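Local coordinates for protein proteasome accessory factor B/C (PafBC) (Paenarthrobacter aurescens, PDB 6SJ9) that acts as a transcriptional regulator of the bacterial DNA damage response, probably binding DNA through winged helix-turn-helix domains joined to WYL and WCX domains, at residues P141-A146 and P285-E290; E291-G296 and R313-A318; M630-H635 and Q649-W654. All coordinates share one frame; numbering follows the deposited sequence.

Contact 1: residues P141-A146 and P285-E290; sequences PRIKPA and PEQLAE
The flat carboxylate of Glu290 offers one face to Ile143: CD1 of Ile143 sits over it, 3.6 Å from Glu290 CD and at nearly equal distances from the two oxygens. The same methyl also meets the aliphatic part of the chain, with Ile143 CD1 3.5 Å from Glu290 CG. Beyond the OE2 end of the carboxylate lies a water, 2.6 Å from Glu290 OE2. It accepts a bond from the backbone N of Lys144 at 2.8 Å, and both Glu290 OE2 and Arg142 O lie where it could donate. The water thus joins loop backbone to helix side chain, although no direct hydrogen bond links the two segments.

Glu290 reaches the loop because its chain is fully extended, CG anti to the backbone N (chi1 -179°). The second branch of Ile143 meets the preceding turn of the helix, its CG2 resting 3.8 Å from Gln287 CG; the isoleucine therefore fits between Gln287 and Glu290 and supplies most of the loop's share of the contact. The OE2 atom of Glu290 is also bonded to Gln634, which reaches Arg142 O as well, while the guanidinium of Arg142 pairs with Glu109. With an alanine here instead of Glu290, Ile143 CD1 would probably lose the flat surface it rests on, and the water and the Gln634 amide their carboxylate partner.

Residues 141-146 belong to the loop leading into helix 147-159, and residues 285-290 open helix 285-294 of the first WCX domain. Pro141 continues the contact along that helix, touching Glu291 and Ser294. Leu288 and Ala289 point away from the loop, against helix 305-323, and Gln287 also touches strand 191-198.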
ATOM      1  N   PRO A 141      -3.240   1.205  10.180  1.00 60.04           N
ATOM      2  CA  PRO A 141      -1.813   1.534  10.281  1.00 58.43           C
ATOM      3  C   PRO A 141      -0.980   0.525   9.504  1.00 56.70           C
ATOM      4  O   PRO A 141      -1.306  -0.656   9.412  1.00 54.32           O
ATOM      5  CB  PRO A 141      -1.535   1.457  11.782  1.00 54.00           C
ATOM      6  CG  PRO A 141      -2.877   1.706  12.397  1.00 54.95           C
ATOM      7  CD  PRO A 141      -3.865   1.077  11.505  1.00 58.91           C
ATOM      8  N   ARG A 142       0.087   1.002   8.909  1.00 58.62           N
ATOM      9  CA  ARG A 142       0.897   0.144   8.068  1.00 57.28           C
ATOM     10  C   ARG A 142       1.979  -0.490   8.935  1.00 49.86           C
ATOM     11  O   ARG A 142       2.849   0.206   9.478  1.00 54.52           O
ATOM     12  CB  ARG A 142       1.488   0.933   6.906  1.00 67.63           C
ATOM     13  CG  ARG A 142       2.135   0.011   5.904  1.00 75.28           C
ATOM     14  CD  ARG A 142       1.072  -0.711   5.116  1.00 81.95           C
ATOM     15  NE  ARG A 142       0.490   0.135   4.085  1.00 86.53           N
ATOM     16  CZ  ARG A 142       0.433  -0.218   2.806  1.00 88.17           C
ATOM     17  NH1 ARG A 142      -0.114   0.596   1.916  1.00 89.45           N
ATOM     18  NH2 ARG A 142       0.954  -1.382   2.422  1.00 87.39           N
ATOM     19  N   ILE A 143       1.891  -1.799   9.105  1.00 41.71           N
ATOM     20  CA  ILE A 143       2.844  -2.542   9.897  1.00 46.10           C
ATOM     21  C   ILE A 143       3.793  -3.211   8.942  1.00 49.38           C
ATOM     22  O   ILE A 143       3.384  -4.058   8.149  1.00 52.76           O
ATOM     23  CB  ILE A 143       2.188  -3.583  10.792  1.00 48.74           C
ATOM     24  CG1 ILE A 143       1.061  -2.946  11.609  1.00 57.01           C
ATOM     25  CG2 ILE A 143       3.312  -4.228  11.660  1.00 47.74           C
ATOM     26  CD1 ILE A 143       1.488  -2.020  12.673  1.00 55.87           C
ATOM     27  N   LYS A 144       5.048  -2.810   8.952  1.00 50.62           N
ATOM     28  CA  LYS A 144       5.958  -3.400   7.991  1.00 47.66           C
ATOM     29  C   LYS A 144       7.274  -3.662   8.685  1.00 50.99           C
ATOM     30  O   LYS A 144       7.543  -3.080   9.735  1.00 56.61           O
ATOM     31  CB  LYS A 144       6.079  -2.460   6.782  1.00 46.12           C
ATOM     32  CG  LYS A 144       6.802  -1.203   7.061  1.00 50.84           C
ATOM     33  CD  LYS A 144       7.399  -0.599   5.795  1.00 58.41           C
ATOM     34  CE  LYS A 144       6.891   0.826   5.638  1.00 66.78           C
ATOM     35  NZ  LYS A 144       5.838   1.047   4.579  1.00 73.23           N
ATOM     36  N   PRO A 145       8.085  -4.585   8.170  1.00 51.25           N
ATOM     37  CA  PRO A 145       9.406  -4.786   8.771  1.00 50.35           C
ATOM     38  C   PRO A 145      10.218  -3.525   8.540  1.00 50.03           C
ATOM     39  O   PRO A 145      10.083  -2.875   7.503  1.00 53.97           O
ATOM     40  CB  PRO A 145       9.973  -5.980   8.003  1.00 51.05           C
ATOM     41  CG  PRO A 145       9.309  -5.889   6.650  1.00 52.43           C
ATOM     42  CD  PRO A 145       7.880  -5.434   6.986  1.00 51.59           C
ATOM     43  N   ALA A 146      11.029  -3.174   9.529  1.00 48.99           N
ATOM     44  CA  ALA A 146      11.905  -2.006   9.476  1.00 50.57           C
ATOM     45  C   ALA A 146      12.792  -2.006   8.227  1.00 50.93           C
ATOM     46  O   ALA A 146      13.452  -3.004   7.920  1.00 47.75           O
ATOM     47  CB  ALA A 146      12.784  -1.986  10.726  1.00 51.16           C
ATOM     48  N   PRO A 285       2.053 -10.318  19.495  1.00 64.32           N
ATOM     49  CA  PRO A 285       1.747  -9.121  20.289  1.00 64.60           C
ATOM     50  C   PRO A 285       2.536  -7.892  19.893  1.00 60.74           C
ATOM     51  O   PRO A 285       2.058  -6.782  20.151  1.00 59.52           O
ATOM     52  CB  PRO A 285       2.066  -9.545  21.733  1.00 70.25           C
ATOM     53  CG  PRO A 285       2.908 -10.742  21.605  1.00 71.16           C
ATOM     54  CD  PRO A 285       2.597 -11.408  20.309  1.00 68.73           C
ATOM     55  N   GLU A 286       3.717  -8.035  19.280  1.00 59.62           N
ATOM     56  CA  GLU A 286       4.413  -6.841  18.823  1.00 59.76           C
ATOM     57  C   GLU A 286       3.665  -6.217  17.667  1.00 53.89           C
ATOM     58  O   GLU A 286       3.613  -4.993  17.545  1.00 52.16           O
ATOM     59  CB  GLU A 286       5.859  -7.139  18.422  1.00 61.77           C
ATOM     60  CG  GLU A 286       6.688  -7.430  19.629  1.00 68.47           C
ATOM     61  CD  GLU A 286       6.679  -6.250  20.573  1.00 76.82           C
ATOM     62  OE1 GLU A 286       6.680  -5.089  20.080  1.00 77.72           O
ATOM     63  OE2 GLU A 286       6.656  -6.481  21.806  1.00 84.12           O
ATOM     64  N   GLN A 287       3.052  -7.044  16.831  1.00 53.63           N
ATOM     65  CA  GLN A 287       2.309  -6.511  15.703  1.00 55.46           C
ATOM     66  C   GLN A 287       1.077  -5.749  16.171  1.00 58.25           C
ATOM     67  O   GLN A 287       0.841  -4.618  15.719  1.00 57.92           O
ATOM     68  CB  GLN A 287       1.913  -7.630  14.757  1.00 62.35           C
ATOM     69  CG  GLN A 287       1.520  -7.068  13.434  1.00 72.39           C
ATOM     70  CD  GLN A 287       0.976  -8.097  12.520  1.00 81.92           C
ATOM     71  OE1 GLN A 287       1.172  -9.297  12.749  1.00 86.04           O
ATOM     72  NE2 GLN A 287       0.336  -7.650  11.427  1.00 84.07           N
ATOM     73  N   LEU A 288       0.287  -6.344  17.095  1.00 54.64           N
ATOM     74  CA  LEU A 288      -0.888  -5.649  17.621  1.00 54.01           C
ATOM     75  C   LEU A 288      -0.499  -4.393  18.390  1.00 54.13           C
ATOM     76  O   LEU A 288      -1.180  -3.375  18.296  1.00 53.61           O
ATOM     77  CB  LEU A 288      -1.710  -6.571  18.525  1.00 52.38           C
ATOM     78  CG  LEU A 288      -3.028  -5.978  18.998  1.00 52.04           C
ATOM     79  CD1 LEU A 288      -3.804  -5.492  17.775  1.00 47.12           C
ATOM     80  CD2 LEU A 288      -3.871  -6.996  19.770  1.00 52.73           C
ATOM     81  N   ALA A 289       0.601  -4.440  19.146  1.00 54.96           N
ATOM     82  CA  ALA A 289       0.968  -3.282  19.963  1.00 55.23           C
ATOM     83  C   ALA A 289       1.347  -2.086  19.101  1.00 51.89           C
ATOM     84  O   ALA A 289       1.017  -0.939  19.440  1.00 51.83           O
ATOM     85  CB  ALA A 289       2.125  -3.616  20.912  1.00 55.09           C
ATOM     86  N   GLU A 290       2.058  -2.326  17.999  1.00 46.63           N
ATOM     87  CA  GLU A 290       2.365  -1.229  17.095  1.00 44.79           C
ATOM     88  C   GLU A 290       1.084  -0.624  16.553  1.00 43.51           C
ATOM     89  O   GLU A 290       0.947   0.590  16.507  1.00 44.82           O
ATOM     90  CB  GLU A 290       3.281  -1.694  15.960  1.00 48.13           C
ATOM     91  CG  GLU A 290       3.631  -0.534  15.009  1.00 49.83           C
ATOM     92  CD  GLU A 290       4.650  -0.917  13.936  1.00 48.30           C
ATOM     93  OE1 GLU A 290       5.206  -2.012  14.034  1.00 47.67           O
ATOM     94  OE2 GLU A 290       4.885  -0.124  12.987  1.00 49.46           O
TER
HETATM   95  O   HOH W   1       5.687  -0.611  10.571  1.00 43.40           O

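Contact 2: residues E291-G296 and R313-A318; sequences ELASYG and RRLQAA
Both Arg314 and Leu315 place CG anti to their own carbonyl carbon (chi1 -50° and -60°), which turns each side chain toward Ala293, the two diverging as they go. Arg314 then bends at its third torsion (78°), leaving its methylene part against the alanine while the guanidinium turns off toward other partners. Ala293 CB is 4.0 Å from Arg314 CD and only slightly farther from Arg314 CB. On the leucine side, the CD2 branch does the touching: Leu315 CD2 lies 4.0 Å from Ala293 O and 4.3 Å from Ala293 CB. One methyl thus meets both an arginine stem and a leucine branch, and the small residue lets the backbones come near, with Ala293 CA 6.5 Å from Leu315 CA.

The contact joins two helices of the first WCX domain. Helix 285-294 is the second helix of its ferredoxin-like fold, whose four antiparallel strands run in the order 2-3-1-4, and helix 305-323 follows the edge strand 299-303.

Side chains of residues 291-296 also bond among themselves. Ser294 OG donates to Glu291 O at 2.7 Å, in the carbonyl plane and on a lone pair. Glu291 O also stands 3.6 Å above the plane of the Tyr295 ring, over its centre. The Tyr295 hydroxyl bonds the anti lone pair of Glu291 OE2, and Glu291 OE1 forms a salt bridge with Lys262, so the carboxylate is held at both oxygens. Gly296 leaves the helix with positive phi, its N donating to Ala293 O at 3.1 Å. That oxygen is also bonded to Ser633 of the second WCX domain, as Arg314 NE is to Gln634 O. Leu315 extends farther, onto Ala658 and Leu659 of helix 645-659.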
ATOM      1  N   GLU A 291       0.115  -1.455  16.175  1.00 44.64           N
ATOM      2  CA  GLU A 291      -1.147  -0.915  15.699  1.00 45.65           C
ATOM      3  C   GLU A 291      -1.832  -0.098  16.795  1.00 47.14           C
ATOM      4  O   GLU A 291      -2.273   1.038  16.561  1.00 49.67           O
ATOM      5  CB  GLU A 291      -2.071  -2.047  15.217  1.00 43.08           C
ATOM      6  CG  GLU A 291      -3.427  -1.503  14.778  1.00 43.72           C
ATOM      7  CD  GLU A 291      -4.450  -2.587  14.509  1.00 52.83           C
ATOM      8  OE1 GLU A 291      -4.079  -3.772  14.559  1.00 56.52           O
ATOM      9  OE2 GLU A 291      -5.643  -2.260  14.302  1.00 55.19           O
ATOM     10  N   LEU A 292      -1.908  -0.648  18.004  1.00 46.31           N
ATOM     11  CA  LEU A 292      -2.645   0.033  19.072  1.00 51.07           C
ATOM     12  C   LEU A 292      -1.949   1.304  19.542  1.00 49.58           C
ATOM     13  O   LEU A 292      -2.604   2.317  19.750  1.00 55.38           O
ATOM     14  CB  LEU A 292      -2.886  -0.926  20.233  1.00 56.41           C
ATOM     15  CG  LEU A 292      -3.741  -2.162  19.924  1.00 54.97           C
ATOM     16  CD1 LEU A 292      -3.884  -3.015  21.169  1.00 52.82           C
ATOM     17  CD2 LEU A 292      -5.147  -1.778  19.417  1.00 56.31           C
ATOM     18  N   ALA A 293      -0.619   1.316  19.572  1.00 52.58           N
ATOM     19  CA  ALA A 293       0.115   2.538  19.911  1.00 51.39           C
ATOM     20  C   ALA A 293      -0.194   3.660  18.934  1.00 53.93           C
ATOM     21  O   ALA A 293      -0.198   4.841  19.325  1.00 54.04           O
ATOM     22  CB  ALA A 293       1.626   2.279  19.851  1.00 46.32           C
ATOM     23  N   SER A 294      -0.416   3.303  17.656  1.00 46.79           N
ATOM     24  CA  SER A 294      -0.781   4.281  16.638  1.00 49.97           C
ATOM     25  C   SER A 294      -2.116   4.940  16.976  1.00 50.47           C
ATOM     26  O   SER A 294      -2.387   6.064  16.530  1.00 52.57           O
ATOM     27  CB  SER A 294      -0.769   3.627  15.238  1.00 49.10           C
ATOM     28  OG  SER A 294      -2.060   3.175  14.868  1.00 51.00           O
ATOM     29  N   TYR A 295      -2.948   4.270  17.743  1.00 49.66           N
ATOM     30  CA  TYR A 295      -4.251   4.818  18.094  1.00 55.91           C
ATOM     31  C   TYR A 295      -4.209   5.693  19.363  1.00 58.29           C
ATOM     32  O   TYR A 295      -5.214   6.341  19.690  1.00 58.42           O
ATOM     33  CB  TYR A 295      -5.269   3.688  18.283  1.00 56.83           C
ATOM     34  CG  TYR A 295      -5.527   2.820  17.069  1.00 54.82           C
ATOM     35  CD1 TYR A 295      -5.458   3.332  15.780  1.00 54.24           C
ATOM     36  CD2 TYR A 295      -5.801   1.462  17.223  1.00 55.85           C
ATOM     37  CE1 TYR A 295      -5.689   2.510  14.663  1.00 53.98           C
ATOM     38  CE2 TYR A 295      -6.041   0.634  16.132  1.00 55.23           C
ATOM     39  CZ  TYR A 295      -5.979   1.155  14.855  1.00 57.45           C
ATOM     40  OH  TYR A 295      -6.195   0.293  13.788  1.00 60.45           O
ATOM     41  N   GLY A 296      -3.072   5.747  20.066  1.00 58.16           N
ATOM     42  CA  GLY A 296      -2.908   6.609  21.226  1.00 61.45           C
ATOM     43  C   GLY A 296      -3.961   6.515  22.329  1.00 64.22           C
ATOM     44  O   GLY A 296      -4.203   5.452  22.918  1.00 63.24           O
ATOM     45  N   ARG A 313       5.437   0.423  26.376  1.00 60.51           N
ATOM     46  CA  ARG A 313       6.837   0.589  26.019  1.00 63.69           C
ATOM     47  C   ARG A 313       6.993   1.519  24.820  1.00 63.45           C
ATOM     48  O   ARG A 313       7.866   2.395  24.812  1.00 63.72           O
ATOM     49  CB  ARG A 313       7.476  -0.772  25.750  1.00 69.20           C
ATOM     50  CG  ARG A 313       8.968  -0.688  25.462  1.00 77.68           C
ATOM     51  CD  ARG A 313       9.351  -1.583  24.303  1.00 84.61           C
ATOM     52  NE  ARG A 313       8.752  -2.904  24.470  1.00 93.59           N
ATOM     53  CZ  ARG A 313       8.379  -3.690  23.462  1.00 96.00           C
ATOM     54  NH1 ARG A 313       8.538  -3.268  22.210  1.00 95.75           N
ATOM     55  NH2 ARG A 313       7.831  -4.886  23.705  1.00 96.84           N
ATOM     56  N   ARG A 314       6.135   1.364  23.806  1.00 61.37           N
ATOM     57  CA  ARG A 314       6.260   2.211  22.615  1.00 56.27           C
ATOM     58  C   ARG A 314       5.870   3.637  22.929  1.00 56.81           C
ATOM     59  O   ARG A 314       6.582   4.576  22.568  1.00 58.82           O
ATOM     60  CB  ARG A 314       5.377   1.676  21.490  1.00 54.10           C
ATOM     61  CG  ARG A 314       5.571   0.219  21.265  1.00 57.49           C
ATOM     62  CD  ARG A 314       4.662  -0.250  20.191  1.00 61.74           C
ATOM     63  NE  ARG A 314       5.277   0.171  18.987  1.00 63.06           N
ATOM     64  CZ  ARG A 314       6.043  -0.632  18.285  1.00 62.27           C
ATOM     65  NH1 ARG A 314       6.645  -0.161  17.186  1.00 54.15           N
ATOM     66  NH2 ARG A 314       6.141  -1.908  18.686  1.00 65.29           N
ATOM     67  N   LEU A 315       4.764   3.813  23.655  1.00 58.27           N
ATOM     68  CA  LEU A 315       4.344   5.148  24.046  1.00 58.57           C
ATOM     69  C   LEU A 315       5.414   5.804  24.907  1.00 63.48           C
ATOM     70  O   LEU A 315       5.706   7.003  24.758  1.00 66.07           O
ATOM     71  CB  LEU A 315       3.011   5.077  24.807  1.00 57.47           C
ATOM     72  CG  LEU A 315       1.817   4.484  24.062  1.00 57.47           C
ATOM     73  CD1 LEU A 315       0.597   4.290  24.966  1.00 59.94           C
ATOM     74  CD2 LEU A 315       1.454   5.368  22.897  1.00 56.19           C
ATOM     75  N   GLN A 316       5.999   5.028  25.825  1.00 65.02           N
ATOM     76  CA  GLN A 316       7.004   5.575  26.731  1.00 67.16           C
ATOM     77  C   GLN A 316       8.293   5.871  26.001  1.00 64.94           C
ATOM     78  O   GLN A 316       8.917   6.915  26.224  1.00 66.65           O
ATOM     79  CB  GLN A 316       7.256   4.628  27.899  1.00 68.37           C
ATOM     80  CG  GLN A 316       8.140   5.257  28.953  1.00 72.78           C
ATOM     81  CD  GLN A 316       7.521   6.505  29.538  1.00 73.22           C
ATOM     82  OE1 GLN A 316       6.452   6.461  30.142  1.00 73.25           O
ATOM     83  NE2 GLN A 316       8.196   7.636  29.350  1.00 75.25           N
ATOM     84  N   ALA A 317       8.687   4.989  25.099  1.00 61.26           N
ATOM     85  CA  ALA A 317       9.893   5.278  24.353  1.00 59.19           C
ATOM     86  C   ALA A 317       9.696   6.525  23.489  1.00 62.15           C
ATOM     87  O   ALA A 317      10.634   7.312  23.311  1.00 65.49           O
ATOM     88  CB  ALA A 317      10.311   4.032  23.572  1.00 52.83           C
ATOM     89  N   ALA A 318       8.468   6.761  23.012  1.00 61.91           N
ATOM     90  CA  ALA A 318       8.182   7.977  22.253  1.00 62.40           C
ATOM     91  C   ALA A 318       8.217   9.221  23.132  1.00 63.65           C
ATOM     92  O   ALA A 318       8.674  10.278  22.686  1.00 65.48           O
ATOM     93  CB  ALA A 318       6.840   7.868  21.540  1.00 62.91           C
TER

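Contact 3: residues M630-H635 and Q649-W654; sequences MFVSQH and QETRAW
A single hydrogen bond crosses between Trp654 and Ser633. The indole NE1 donates to Ser633 OG at 3.0 Å, with an N-H...O angle of 158° and the acceptor almost exactly in the ring plane; Ser633 CB lies at the same edge. The indole reaches across because its CG stands anti to the backbone N (chi1 168°). Ser633 OG accepts here; its one proton has two carbonyl oxygens in reach, Ala293 O of the first WCX domain and Pro629 O one turn back.

Apolar contacts flank the bond. The six-membered part of the indole meets residue 630, a selenomethionine, with Trp654 CZ2 3.7 Å from Met630 CG; the selenium end leads away, and the side chain touches Val133 and Leu135. One turn earlier on the second helix, the methyl of Thr651 sits against the whole isopropyl group of Val632, its CG2 3.7 Å from Val632 CB and only slightly farther from both methyls.

These helices belong to the second WCX domain, which repeats the ferredoxin-like layout of the first: helix 627-634 leads into edge strand 639-643, and helix 645-659 follows it. Their short segments cross at -54° with axes 9.5 Å apart, and Val632 and Thr651 both rest on Ile641 of that strand.

The end of the first helix is held by a side chain-to-backbone bond. His635 ND1 donates to Phe631 O at 3.0 Å, while the backbone N of His635 reaches that oxygen from the opposite face of the carbonyl. The same ND1 lies 3.6 Å above the plane of the Phe631 ring, toward its rim, and Phe631 itself meets Tyr603 edge-to-face.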
HETATM    1  N   MSE A 630      -0.366  10.068  15.499  1.00 55.24           N
HETATM    2  CA  MSE A 630      -0.446   8.622  15.231  1.00 60.01           C
HETATM    3  C   MSE A 630       0.856   8.045  14.674  1.00 51.32           C
HETATM    4  O   MSE A 630       1.351   7.058  15.187  1.00 50.21           O
HETATM    5  CB  MSE A 630      -1.560   8.322  14.247  1.00 70.20           C
HETATM    6  CG  MSE A 630      -2.919   8.822  14.679  1.00 84.55           C
HETATM    7 SE   MSE A 630      -4.282   8.157  13.430  1.00 96.18          SE
HETATM    8  CE  MSE A 630      -3.440   8.747  11.744  1.00 93.03           C
ATOM      9  N   PHE A 631       1.405   8.690  13.642  1.00 45.00           N
ATOM     10  CA  PHE A 631       2.718   8.313  13.123  1.00 44.19           C
ATOM     11  C   PHE A 631       3.758   8.225  14.244  1.00 51.10           C
ATOM     12  O   PHE A 631       4.409   7.187  14.423  1.00 48.42           O
ATOM     13  CB  PHE A 631       3.133   9.333  12.065  1.00 46.44           C
ATOM     14  CG  PHE A 631       4.504   9.093  11.462  1.00 50.35           C
ATOM     15  CD1 PHE A 631       4.707   8.068  10.550  1.00 46.96           C
ATOM     16  CD2 PHE A 631       5.591   9.897  11.811  1.00 52.80           C
ATOM     17  CE1 PHE A 631       5.961   7.848   9.988  1.00 50.48           C
ATOM     18  CE2 PHE A 631       6.843   9.667  11.265  1.00 53.06           C
ATOM     19  CZ  PHE A 631       7.024   8.644  10.344  1.00 52.48           C
ATOM     20  N   VAL A 632       3.853   9.270  15.093  1.00 53.56           N
ATOM     21  CA  VAL A 632       4.924   9.285  16.090  1.00 47.94           C
ATOM     22  C   VAL A 632       4.660   8.228  17.162  1.00 52.06           C
ATOM     23  O   VAL A 632       5.583   7.537  17.627  1.00 52.05           O
ATOM     24  CB  VAL A 632       5.088  10.689  16.719  1.00 46.63           C
ATOM     25  CG1 VAL A 632       6.086  10.653  17.865  1.00 45.69           C
ATOM     26  CG2 VAL A 632       5.483  11.742  15.686  1.00 45.86           C
ATOM     27  N   SER A 633       3.411   8.114  17.621  1.00 52.96           N
ATOM     28  CA  SER A 633       3.176   7.124  18.668  1.00 53.28           C
ATOM     29  C   SER A 633       3.269   5.713  18.104  1.00 49.95           C
ATOM     30  O   SER A 633       3.809   4.824  18.760  1.00 53.89           O
ATOM     31  CB  SER A 633       1.822   7.348  19.364  1.00 56.34           C
ATOM     32  OG  SER A 633       0.714   7.124  18.499  1.00 57.69           O
ATOM     33  N   GLN A 634       2.829   5.500  16.859  1.00 48.42           N
ATOM     34  CA  GLN A 634       2.982   4.174  16.262  1.00 48.76           C
ATOM     35  C   GLN A 634       4.417   3.694  16.366  1.00 50.56           C
ATOM     36  O   GLN A 634       4.691   2.591  16.850  1.00 53.13           O
ATOM     37  CB  GLN A 634       2.567   4.187  14.787  1.00 46.38           C
ATOM     38  CG  GLN A 634       2.867   2.866  14.160  1.00 44.11           C
ATOM     39  CD  GLN A 634       2.412   2.767  12.734  1.00 42.85           C
ATOM     40  OE1 GLN A 634       1.583   3.540  12.283  1.00 45.89           O
ATOM     41  NE2 GLN A 634       2.975   1.813  12.009  1.00 42.85           N
ATOM     42  N   HIS A 635       5.352   4.543  15.998  1.00 49.98           N
ATOM     43  CA  HIS A 635       6.732   4.100  15.866  1.00 51.66           C
ATOM     44  C   HIS A 635       7.516   4.156  17.168  1.00 54.87           C
ATOM     45  O   HIS A 635       8.713   3.860  17.166  1.00 56.52           O
ATOM     46  CB  HIS A 635       7.398   4.913  14.759  1.00 50.08           C
ATOM     47  CG  HIS A 635       6.899   4.505  13.423  1.00 46.29           C
ATOM     48  ND1 HIS A 635       6.017   5.273  12.694  1.00 47.25           N
ATOM     49  CD2 HIS A 635       7.055   3.347  12.738  1.00 45.83           C
ATOM     50  CE1 HIS A 635       5.690   4.622  11.587  1.00 48.13           C
ATOM     51  NE2 HIS A 635       6.307   3.452  11.589  1.00 45.52           N
ATOM     52  N   GLN A 649       4.474  19.714  20.160  1.00 77.68           N
ATOM     53  CA  GLN A 649       3.778  19.673  21.447  1.00 78.44           C
ATOM     54  C   GLN A 649       2.401  19.040  21.312  1.00 71.71           C
ATOM     55  O   GLN A 649       1.946  18.322  22.214  1.00 68.53           O
ATOM     56  CB  GLN A 649       3.659  21.082  22.033  1.00 82.76           C
ATOM     57  CG  GLN A 649       4.993  21.709  22.361  1.00 90.01           C
ATOM     58  CD  GLN A 649       4.860  22.949  23.234  1.00100.87           C
ATOM     59  OE1 GLN A 649       3.755  23.327  23.640  1.00104.29           O
ATOM     60  NE2 GLN A 649       5.990  23.590  23.524  1.00103.79           N
ATOM     61  N   GLU A 650       1.738  19.284  20.180  1.00 69.04           N
ATOM     62  CA  GLU A 650       0.449  18.661  19.929  1.00 77.42           C
ATOM     63  C   GLU A 650       0.583  17.138  19.885  1.00 75.18           C
ATOM     64  O   GLU A 650      -0.344  16.425  20.286  1.00 73.93           O
ATOM     65  CB  GLU A 650      -0.116  19.212  18.624  1.00 86.14           C
ATOM     66  CG  GLU A 650      -1.577  18.916  18.371  1.00 96.14           C
ATOM     67  CD  GLU A 650      -2.051  19.455  17.021  1.00104.02           C
ATOM     68  OE1 GLU A 650      -1.399  20.374  16.463  1.00106.94           O
ATOM     69  OE2 GLU A 650      -3.095  18.973  16.530  1.00106.97           O
ATOM     70  N   THR A 651       1.721  16.633  19.378  1.00 69.99           N
ATOM     71  CA  THR A 651       2.013  15.197  19.393  1.00 65.60           C
ATOM     72  C   THR A 651       2.386  14.712  20.796  1.00 65.65           C
ATOM     73  O   THR A 651       1.981  13.621  21.214  1.00 67.28           O
ATOM     74  CB  THR A 651       3.137  14.880  18.395  1.00 62.16           C
ATOM     75  OG1 THR A 651       2.596  14.840  17.072  1.00 60.21           O
ATOM     76  CG2 THR A 651       3.806  13.532  18.702  1.00 60.52           C
ATOM     77  N   ARG A 652       3.180  15.492  21.538  1.00 64.02           N
ATOM     78  CA  ARG A 652       3.487  15.092  22.909  1.00 68.89           C
ATOM     79  C   ARG A 652       2.227  14.972  23.759  1.00 72.66           C
ATOM     80  O   ARG A 652       2.163  14.126  24.661  1.00 73.23           O
ATOM     81  CB  ARG A 652       4.481  16.079  23.557  1.00 72.74           C
ATOM     82  CG  ARG A 652       4.854  15.742  25.033  1.00 73.07           C
ATOM     83  CD  ARG A 652       5.344  14.300  25.133  1.00 74.55           C
ATOM     84  NE  ARG A 652       5.819  13.907  26.453  1.00 74.80           N
ATOM     85  CZ  ARG A 652       7.042  14.157  26.915  1.00 76.58           C
ATOM     86  NH1 ARG A 652       7.910  14.801  26.141  1.00 77.21           N
ATOM     87  NH2 ARG A 652       7.395  13.764  28.142  1.00 75.13           N
ATOM     88  N   ALA A 653       1.222  15.808  23.504  1.00 73.44           N
ATOM     89  CA  ALA A 653      -0.020  15.707  24.268  1.00 75.03           C
ATOM     90  C   ALA A 653      -0.791  14.426  23.917  1.00 75.11           C
ATOM     91  O   ALA A 653      -1.365  13.764  24.806  1.00 72.19           O
ATOM     92  CB  ALA A 653      -0.866  16.961  24.031  1.00 72.53           C
ATOM     93  N   TRP A 654      -0.792  14.051  22.626  1.00 72.71           N
ATOM     94  CA  TRP A 654      -1.382  12.778  22.210  1.00 66.31           C
ATOM     95  C   TRP A 654      -0.722  11.622  22.950  1.00 63.39           C
ATOM     96  O   TRP A 654      -1.407  10.819  23.603  1.00 64.85           O
ATOM     97  CB  TRP A 654      -1.234  12.660  20.695  1.00 67.97           C
ATOM     98  CG  TRP A 654      -1.509  11.344  20.036  1.00 67.55           C
ATOM     99  CD1 TRP A 654      -0.601  10.384  19.722  1.00 68.83           C
ATOM    100  CD2 TRP A 654      -2.761  10.904  19.503  1.00 68.55           C
ATOM    101  NE1 TRP A 654      -1.218   9.344  19.061  1.00 67.85           N
ATOM    102  CE2 TRP A 654      -2.544   9.644  18.912  1.00 67.40           C
ATOM    103  CE3 TRP A 654      -4.054  11.435  19.507  1.00 72.01           C
ATOM    104  CZ2 TRP A 654      -3.568   8.909  18.327  1.00 65.66           C
ATOM    105  CZ3 TRP A 654      -5.064  10.714  18.926  1.00 73.27           C
ATOM    106  CH2 TRP A 654      -4.815   9.457  18.331  1.00 69.22           C
TER

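How the contacts relate
Contacts 1 and 2 follow one another along helix 285-294, their centres about 11 Å apart, and are joined by a salt bridge from Glu286 OE2 to Arg313 NH2 (2.7 Å). Contact 3, in the second WCX domain, lies about 8 Å from contact 2, centre to centre, and about 16 Å from contact 1. Probable hydrogen bonds unite the two domains: Ser633 OG to Ala293 O (2.6 Å) and Gln634 NE2 to Glu290 OE2 (2.9 Å). Gln634, in segment 630-635, thus reaches both other contacts, its backbone O meeting Arg314 NE. The potassium ion is bound elsewhere, by residues such as Leu16 and Lys83 in the N-terminal part of the chain.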